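Local structure of putative aspartate aminotransferase (Thermus thermophilus, 1IUG) at residues Phe72-Arg77 and Lys207-Tyr212; Ala285-Pro290 and Lys319-Ser324. The protein is a pyridoxal-phosphate enzyme of the class-V aminotransferase family that probably transfers amino groups between amino acids, such as aspartate, and 2-oxo acids. One frame throughout, in Å; residues are numbered along the deposited sequence.

Interaction 1: residues Phe72-Arg77 and Lys207-Tyr212; sequences FAPGER and KPRGYY
Arg209 lays the end of its guanidinium group against the ring of Pro74, with NH2 3.8 Å from Pro74 CG, the two side chains coming from opposite directions. Its other terminal nitrogen does the polar work: NH1 donates to Phe72 O at 3.1 Å, lying in the carbonyl plane, although the N-H is bent to 145° at the hydrogen. The arginine arrives there by a folded route, CG anti to the backbone N (chi1 158°) and the chain turning at the next two torsions. Beside it, Lys207 brings NZ to 4.0 Å from Glu76 OE1, a long salt bridge. That same OE1 accepts Ala73 N at 2.9 Å from above the carboxylate plane, so the glutamate ties back the type II turn running from Ala73 to Glu76. Gly75 suits this turn, because at its positive phi a CB would press on the preceding carbonyl. The pairing illustrates how two surface loops can be joined by long basic side chains reaching a backbone carbonyl and an acid. Segment 72-77 links helix 60-71 to strand 77-82; segment 207-212 lies in the loop between helices 200-204 and 215-222, and its Tyr211 and Tyr212 meet the second subunit.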
ATOM      1  N   PHE A  72     -13.327  13.360 -11.033  1.00 33.41           N
ATOM      2  CA  PHE A  72     -14.154  13.204 -12.218  1.00 33.98           C
ATOM      3  C   PHE A  72     -15.234  12.148 -11.992  1.00 36.43           C
ATOM      4  O   PHE A  72     -14.959  11.056 -11.482  1.00 36.77           O
ATOM      5  CB  PHE A  72     -13.288  12.825 -13.425  1.00 33.75           C
ATOM      6  CG  PHE A  72     -12.221  13.835 -13.751  1.00 34.50           C
ATOM      7  CD1 PHE A  72     -10.903  13.630 -13.345  1.00 34.50           C
ATOM      8  CD2 PHE A  72     -12.535  15.000 -14.446  1.00 33.69           C
ATOM      9  CE1 PHE A  72      -9.911  14.574 -13.624  1.00 35.02           C
ATOM     10  CE2 PHE A  72     -11.556  15.949 -14.731  1.00 32.71           C
ATOM     11  CZ  PHE A  72     -10.239  15.736 -14.319  1.00 34.90           C
ATOM     12  N   ALA A  73     -16.471  12.504 -12.326  1.00 36.47           N
ATOM     13  CA  ALA A  73     -17.601  11.593 -12.182  1.00 37.36           C
ATOM     14  C   ALA A  73     -17.792  10.839 -13.496  1.00 37.55           C
ATOM     15  O   ALA A  73     -17.337  11.295 -14.550  1.00 37.21           O
ATOM     16  CB  ALA A  73     -18.862  12.370 -11.818  1.00 38.45           C
ATOM     17  N   PRO A  74     -18.443   9.661 -13.448  1.00 37.91           N
ATOM     18  CA  PRO A  74     -18.683   8.851 -14.648  1.00 38.70           C
ATOM     19  C   PRO A  74     -19.411   9.630 -15.742  1.00 38.29           C
ATOM     20  O   PRO A  74     -20.353  10.369 -15.465  1.00 37.94           O
ATOM     21  CB  PRO A  74     -19.549   7.710 -14.114  1.00 39.20           C
ATOM     22  CG  PRO A  74     -19.064   7.552 -12.717  1.00 38.11           C
ATOM     23  CD  PRO A  74     -18.974   8.982 -12.252  1.00 38.28           C
ATOM     24  N   GLY A  75     -18.949   9.470 -16.979  1.00 38.30           N
ATOM     25  CA  GLY A  75     -19.562  10.164 -18.097  1.00 40.53           C
ATOM     26  C   GLY A  75     -18.886  11.461 -18.509  1.00 41.08           C
ATOM     27  O   GLY A  75     -19.132  11.958 -19.610  1.00 42.01           O
ATOM     28  N   GLU A  76     -18.034  12.010 -17.646  1.00 41.67           N
ATOM     29  CA  GLU A  76     -17.337  13.261 -17.950  1.00 40.91           C
ATOM     30  C   GLU A  76     -16.269  13.140 -19.037  1.00 40.92           C
ATOM     31  O   GLU A  76     -15.611  12.108 -19.178  1.00 40.95           O
ATOM     32  CB  GLU A  76     -16.742  13.882 -16.685  1.00 40.83           C
ATOM     33  CG  GLU A  76     -17.778  14.319 -15.660  1.00 42.82           C
ATOM     34  CD  GLU A  76     -17.224  15.321 -14.663  1.00 44.74           C
ATOM     35  OE1 GLU A  76     -17.281  15.064 -13.441  1.00 44.79           O
ATOM     36  OE2 GLU A  76     -16.737  16.380 -15.104  1.00 47.85           O
ATOM     37  N   ARG A  77     -16.127  14.222 -19.799  1.00 41.11           N
ATOM     38  CA  ARG A  77     -15.184  14.352 -20.914  1.00 42.12           C
ATOM     39  C   ARG A  77     -13.764  14.703 -20.450  1.00 39.97           C
ATOM     40  O   ARG A  77     -13.552  15.747 -19.827  1.00 38.63           O
ATOM     41  CB  ARG A  77     -15.682  15.482 -21.827  1.00 46.62           C
ATOM     42  CG  ARG A  77     -16.386  15.097 -23.123  1.00 51.22           C
ATOM     43  CD  ARG A  77     -15.518  14.302 -24.083  1.00 55.02           C
ATOM     44  NE  ARG A  77     -15.964  14.531 -25.460  1.00 58.35           N
ATOM     45  CZ  ARG A  77     -15.185  14.458 -26.537  1.00 60.30           C
ATOM     46  NH1 ARG A  77     -13.900  14.155 -26.418  1.00 63.37           N
ATOM     47  NH2 ARG A  77     -15.689  14.708 -27.739  1.00 61.41           N
ATOM     48  N   LYS A 207     -15.189  15.100  -5.733  1.00 39.54           N
ATOM     49  CA  LYS A 207     -16.274  14.171  -6.064  1.00 40.44           C
ATOM     50  C   LYS A 207     -15.933  12.825  -5.405  1.00 39.91           C
ATOM     51  O   LYS A 207     -15.553  11.874  -6.091  1.00 36.92           O
ATOM     52  CB  LYS A 207     -16.352  13.941  -7.581  1.00 44.03           C
ATOM     53  CG  LYS A 207     -16.707  15.127  -8.477  1.00 46.88           C
ATOM     54  CD  LYS A 207     -18.071  15.713  -8.163  1.00 50.76           C
ATOM     55  CE  LYS A 207     -18.417  16.883  -9.088  1.00 53.54           C
ATOM     56  NZ  LYS A 207     -17.367  17.203 -10.103  1.00 53.64           N
ATOM     57  N   PRO A 208     -16.096  12.717  -4.072  1.00 40.48           N
ATOM     58  CA  PRO A 208     -15.800  11.492  -3.316  1.00 41.26           C
ATOM     59  C   PRO A 208     -16.402  10.233  -3.931  1.00 41.51           C
ATOM     60  O   PRO A 208     -17.612  10.162  -4.162  1.00 41.70           O
ATOM     61  CB  PRO A 208     -16.417  11.781  -1.947  1.00 41.76           C
ATOM     62  CG  PRO A 208     -16.294  13.264  -1.835  1.00 43.68           C
ATOM     63  CD  PRO A 208     -16.735  13.717  -3.198  1.00 40.78           C
ATOM     64  N   ARG A 209     -15.559   9.235  -4.177  1.00 42.04           N
ATOM     65  CA  ARG A 209     -16.030   7.992  -4.770  1.00 41.94           C
ATOM     66  C   ARG A 209     -15.039   6.825  -4.623  1.00 40.86           C
ATOM     67  O   ARG A 209     -13.820   7.026  -4.586  1.00 41.53           O
ATOM     68  CB  ARG A 209     -16.566   8.308  -6.189  1.00 44.21           C
ATOM     69  CG  ARG A 209     -16.682   7.260  -7.282  1.00 46.43           C
ATOM     70  CD  ARG A 209     -15.381   6.651  -7.719  1.00 49.77           C
ATOM     71  NE  ARG A 209     -15.424   6.355  -9.156  1.00 51.79           N
ATOM     72  CZ  ARG A 209     -15.573   7.267 -10.116  1.00 49.61           C
ATOM     73  NH1 ARG A 209     -15.701   8.549  -9.813  1.00 50.52           N
ATOM     74  NH2 ARG A 209     -15.564   6.897 -11.388  1.00 49.29           N
ATOM     75  N   GLY A 210     -15.584   5.626  -4.411  1.00 38.01           N
ATOM     76  CA  GLY A 210     -14.773   4.435  -4.201  1.00 33.15           C
ATOM     77  C   GLY A 210     -14.829   4.088  -2.717  1.00 31.79           C
ATOM     78  O   GLY A 210     -15.645   4.656  -1.991  1.00 30.66           O
ATOM     79  N   TYR A 211     -14.018   3.137  -2.253  1.00 30.65           N
ATOM     80  CA  TYR A 211     -14.023   2.807  -0.825  1.00 29.62           C
ATOM     81  C   TYR A 211     -12.667   3.040  -0.153  1.00 26.99           C
ATOM     82  O   TYR A 211     -12.512   3.984   0.616  1.00 24.72           O
ATOM     83  CB  TYR A 211     -14.518   1.377  -0.552  1.00 27.97           C
ATOM     84  CG  TYR A 211     -14.832   1.171   0.914  1.00 27.97           C
ATOM     85  CD1 TYR A 211     -16.026   1.645   1.460  1.00 28.57           C
ATOM     86  CD2 TYR A 211     -13.903   0.586   1.774  1.00 27.17           C
ATOM     87  CE1 TYR A 211     -16.284   1.550   2.822  1.00 27.95           C
ATOM     88  CE2 TYR A 211     -14.149   0.489   3.139  1.00 27.68           C
ATOM     89  CZ  TYR A 211     -15.341   0.978   3.655  1.00 28.58           C
ATOM     90  OH  TYR A 211     -15.572   0.927   5.010  1.00 28.83           O
ATOM     91  N   TYR A 212     -11.695   2.177  -0.438  1.00 27.07           N
ATOM     92  CA  TYR A 212     -10.356   2.305   0.136  1.00 26.56           C
ATOM     93  C   TYR A 212      -9.717   3.623  -0.279  1.00 27.12           C
ATOM     94  O   TYR A 212      -8.998   4.236   0.509  1.00 26.94           O
ATOM     95  CB  TYR A 212      -9.459   1.154  -0.322  1.00 26.07           C
ATOM     96  CG  TYR A 212      -8.044   1.183   0.233  1.00 26.41           C
ATOM     97  CD1 TYR A 212      -7.742   0.594   1.464  1.00 26.19           C
ATOM     98  CD2 TYR A 212      -6.997   1.754  -0.497  1.00 24.70           C
ATOM     99  CE1 TYR A 212      -6.428   0.565   1.954  1.00 25.23           C
ATOM    100  CE2 TYR A 212      -5.682   1.735  -0.018  1.00 23.30           C
ATOM    101  CZ  TYR A 212      -5.406   1.135   1.208  1.00 25.90           C
ATOM    102  OH  TYR A 212      -4.112   1.087   1.676  1.00 25.47           O
TER

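Interaction 2: residues Ala285-Pro290 and Lys319-Ser324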
ATOM      1  N   ALA A 285      18.069   8.924 -17.973  1.00 30.10           N
ATOM      2  CA  ALA A 285      18.744   9.133 -19.253  1.00 29.95           C
ATOM      3  C   ALA A 285      18.397   7.938 -20.141  1.00 32.05           C
ATOM      4  O   ALA A 285      18.750   6.794 -19.830  1.00 32.96           O
ATOM      5  CB  ALA A 285      20.255   9.234 -19.058  1.00 28.63           C
ATOM      6  N   ALA A 286      17.662   8.200 -21.219  1.00 33.07           N
ATOM      7  CA  ALA A 286      17.247   7.147 -22.140  1.00 33.41           C
ATOM      8  C   ALA A 286      18.036   7.192 -23.443  1.00 34.22           C
ATOM      9  O   ALA A 286      18.191   8.254 -24.048  1.00 33.63           O
ATOM     10  CB  ALA A 286      15.752   7.254 -22.416  1.00 34.09           C
ATOM     11  N   PHE A 287      18.521   6.028 -23.872  1.00 33.80           N
ATOM     12  CA  PHE A 287      19.309   5.923 -25.097  1.00 33.09           C
ATOM     13  C   PHE A 287      18.806   4.858 -26.057  1.00 33.76           C
ATOM     14  O   PHE A 287      18.301   3.815 -25.637  1.00 32.07           O
ATOM     15  CB  PHE A 287      20.768   5.579 -24.775  1.00 32.56           C
ATOM     16  CG  PHE A 287      21.478   6.610 -23.952  1.00 33.39           C
ATOM     17  CD1 PHE A 287      21.731   6.382 -22.603  1.00 33.20           C
ATOM     18  CD2 PHE A 287      21.913   7.796 -24.527  1.00 32.87           C
ATOM     19  CE1 PHE A 287      22.410   7.324 -21.836  1.00 35.91           C
ATOM     20  CE2 PHE A 287      22.594   8.745 -23.772  1.00 35.75           C
ATOM     21  CZ  PHE A 287      22.844   8.510 -22.421  1.00 35.92           C
ATOM     22  N   TYR A 288      18.960   5.125 -27.351  1.00 35.12           N
ATOM     23  CA  TYR A 288      18.593   4.154 -28.375  1.00 37.09           C
ATOM     24  C   TYR A 288      19.791   3.213 -28.480  1.00 37.26           C
ATOM     25  O   TYR A 288      20.941   3.662 -28.459  1.00 35.02           O
ATOM     26  CB  TYR A 288      18.369   4.832 -29.734  1.00 36.35           C
ATOM     27  CG  TYR A 288      16.990   5.414 -29.923  1.00 37.92           C
ATOM     28  CD1 TYR A 288      16.795   6.795 -29.969  1.00 37.09           C
ATOM     29  CD2 TYR A 288      15.878   4.585 -30.066  1.00 38.28           C
ATOM     30  CE1 TYR A 288      15.525   7.338 -30.153  1.00 36.88           C
ATOM     31  CE2 TYR A 288      14.601   5.118 -30.250  1.00 39.17           C
ATOM     32  CZ  TYR A 288      14.436   6.496 -30.291  1.00 38.58           C
ATOM     33  OH  TYR A 288      13.179   7.028 -30.465  1.00 40.34           O
ATOM     34  N   LEU A 289      19.524   1.912 -28.528  1.00 39.11           N
ATOM     35  CA  LEU A 289      20.584   0.919 -28.652  1.00 42.87           C
ATOM     36  C   LEU A 289      21.280   1.060 -30.002  1.00 45.63           C
ATOM     37  O   LEU A 289      20.636   1.342 -31.014  1.00 44.79           O
ATOM     38  CB  LEU A 289      20.008  -0.497 -28.533  1.00 42.21           C
ATOM     39  CG  LEU A 289      19.714  -1.049 -27.138  1.00 40.65           C
ATOM     40  CD1 LEU A 289      18.902  -2.323 -27.258  1.00 41.47           C
ATOM     41  CD2 LEU A 289      21.015  -1.309 -26.398  1.00 38.29           C
ATOM     42  N   PRO A 290      22.617   0.914 -30.026  1.00 49.55           N
ATOM     43  CA  PRO A 290      23.364   1.027 -31.282  1.00 52.02           C
ATOM     44  C   PRO A 290      22.932  -0.088 -32.231  1.00 54.56           C
ATOM     45  O   PRO A 290      22.414  -1.122 -31.796  1.00 55.22           O
ATOM     46  CB  PRO A 290      24.813   0.835 -30.837  1.00 52.34           C
ATOM     47  CG  PRO A 290      24.810   1.337 -29.431  1.00 52.19           C
ATOM     48  CD  PRO A 290      23.532   0.764 -28.882  1.00 50.37           C
ATOM     49  N   LYS A 319      14.575  -1.903 -27.914  1.00 48.47           N
ATOM     50  CA  LYS A 319      15.197  -0.852 -28.713  1.00 47.76           C
ATOM     51  C   LYS A 319      16.042   0.151 -27.918  1.00 45.76           C
ATOM     52  O   LYS A 319      16.882   0.844 -28.496  1.00 43.67           O
ATOM     53  CB  LYS A 319      14.126  -0.069 -29.487  1.00 50.33           C
ATOM     54  CG  LYS A 319      13.395  -0.842 -30.575  1.00 54.36           C
ATOM     55  CD  LYS A 319      14.362  -1.349 -31.637  1.00 57.72           C
ATOM     56  CE  LYS A 319      13.663  -2.121 -32.764  1.00 59.32           C
ATOM     57  NZ  LYS A 319      12.182  -2.226 -32.608  1.00 59.17           N
ATOM     58  N   VAL A 320      15.811   0.248 -26.609  1.00 43.43           N
ATOM     59  CA  VAL A 320      16.534   1.215 -25.774  1.00 42.20           C
ATOM     60  C   VAL A 320      16.957   0.711 -24.389  1.00 40.78           C
ATOM     61  O   VAL A 320      16.604  -0.397 -23.981  1.00 41.31           O
ATOM     62  CB  VAL A 320      15.673   2.497 -25.531  1.00 42.63           C
ATOM     63  CG1 VAL A 320      15.223   3.123 -26.846  1.00 42.78           C
ATOM     64  CG2 VAL A 320      14.470   2.170 -24.652  1.00 42.85           C
ATOM     65  N   PHE A 321      17.732   1.540 -23.687  1.00 38.72           N
ATOM     66  CA  PHE A 321      18.173   1.228 -22.333  1.00 36.23           C
ATOM     67  C   PHE A 321      18.131   2.482 -21.494  1.00 35.41           C
ATOM     68  O   PHE A 321      18.201   3.585 -22.044  1.00 34.22           O
ATOM     69  CB  PHE A 321      19.542   0.566 -22.295  1.00 33.74           C
ATOM     70  CG  PHE A 321      20.716   1.436 -22.579  1.00 33.66           C
ATOM     71  CD1 PHE A 321      21.511   1.932 -21.554  1.00 32.69           C
ATOM     72  CD2 PHE A 321      21.075   1.711 -23.894  1.00 34.48           C
ATOM     73  CE1 PHE A 321      22.647   2.683 -21.830  1.00 34.32           C
ATOM     74  CE2 PHE A 321      22.210   2.461 -24.184  1.00 34.36           C
ATOM     75  CZ  PHE A 321      22.998   2.948 -23.149  1.00 35.22           C
ATOM     76  N   ARG A 322      18.019   2.365 -20.177  1.00 34.13           N
ATOM     77  CA  ARG A 322      17.944   3.546 -19.356  1.00 33.34           C
ATOM     78  C   ARG A 322      18.743   3.457 -18.118  1.00 31.94           C
ATOM     79  O   ARG A 322      18.901   2.425 -17.475  1.00 30.49           O
ATOM     80  CB  ARG A 322      16.500   3.891 -19.037  1.00 32.73           C
ATOM     81  CG  ARG A 322      15.720   4.286 -20.284  1.00 34.50           C
ATOM     82  CD  ARG A 322      14.252   4.427 -19.980  1.00 36.66           C
ATOM     83  NE  ARG A 322      13.672   3.121 -19.724  1.00 36.85           N
ATOM     84  CZ  ARG A 322      12.785   2.880 -18.747  1.00 35.53           C
ATOM     85  NH1 ARG A 322      12.380   3.864 -17.965  1.00 34.77           N
ATOM     86  NH2 ARG A 322      12.326   1.649 -18.574  1.00 36.09           N
ATOM     87  N   LEU A 323      19.257   4.623 -17.845  1.00 32.14           N
ATOM     88  CA  LEU A 323      20.141   4.869 -16.750  1.00 32.48           C
ATOM     89  C   LEU A 323      19.610   5.963 -15.873  1.00 32.64           C
ATOM     90  O   LEU A 323      19.062   6.951 -16.352  1.00 34.10           O
ATOM     91  CB  LEU A 323      21.534   5.235 -17.260  1.00 35.09           C
ATOM     92  CG  LEU A 323      22.310   4.154 -18.023  1.00 37.61           C
ATOM     93  CD1 LEU A 323      23.630   4.711 -18.537  1.00 39.10           C
ATOM     94  CD2 LEU A 323      22.549   2.930 -17.151  1.00 39.00           C
ATOM     95  N   SER A 324      19.749   5.802 -14.559  1.00 30.45           N
ATOM     96  CA  SER A 324      19.279   6.827 -13.630  1.00 27.98           C
ATOM     97  C   SER A 324      20.064   6.961 -12.326  1.00 27.63           C
ATOM     98  O   SER A 324      20.297   5.981 -11.612  1.00 25.67           O
ATOM     99  CB  SER A 324      17.803   6.600 -13.306  1.00 25.68           C
ATOM    100  OG  SER A 324      17.306   7.617 -12.454  1.00 26.03           O
TER
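Phe287 and Phe321 sit opposite each other as a hydrogen-bonded pair of an antiparallel ladder, strand 285-288 beside strand 320-323 in the small mixed sheet of this aminotransferase-fold chain. Their rings lie on the same face of the sheet but form no regular stack: the planes are 32° apart and the centroids 5.4 Å. The ring of Phe321 reaches across to its neighbour because CG sits between the backbone N and the carbonyl carbon (chi1 73°), which brings CE2 to 3.5 Å from Phe287 CB. On its other flank, Leu289 CD2 meets Phe321 CD2 at 3.9 Å, the two side chains crossing obliquely. Replacing Phe321 with an alanine would probably open a gap between Phe287 and Leu289, leaving the Phe287 ring to Tyr265 as its remaining aromatic neighbour. Helix 295-303 packs on this same face, through Tyr295 against Phe321 and Leu289 and through Phe302 against Leu323.

The opposite face carries Ala286 and Arg322, a non-hydrogen-bonded pair. The small methyl of Ala286 rests against the aliphatic part of the arginine, CB 3.7 Å from Arg322 CG, while the guanidinium leads away and donates through NH2 to Gly311 O. Arg322 is predicted to bind substrate, so the ladder would place a probable active-site residue by way of its backbone and the aliphatic part of its side chain. At the end of the ladder, where the side chains no longer keep to one face, Tyr288 runs alongside Val320, with Tyr288 CD2 3.6 Å from Val320 CG1. Paired backbone bonds at Ala285-Leu323 and Phe287-Phe321 set the register, and beyond the regular strands one further bond continues it: Leu289 N donates to Lys319 O at 2.8 Å, nearly straight at 173° but tilted from the carbonyl plane.

In the fold
Followed from the N terminus, the chain leaves helix 60-71, makes the turn in 72-77 and enters the large mixed sheet through strand 77-82. Interaction 1 closes some 130 residues later, when 207-212 returns to that turn after the last strand of that sheet, 193-198, has been laid down. Only then, after the long helices 233-246 and 250-270, does interaction 2 open at 285-290. Its much shorter loop, holding helix 295-303 and strand 307-311, closes at 319-324. The two loops therefore neither nest nor cross. One joins surface loops around the large sheet, the other pairs two neighbouring strands of the smaller sheet, with centres about 38 Å apart on opposite sides of the chain's centre.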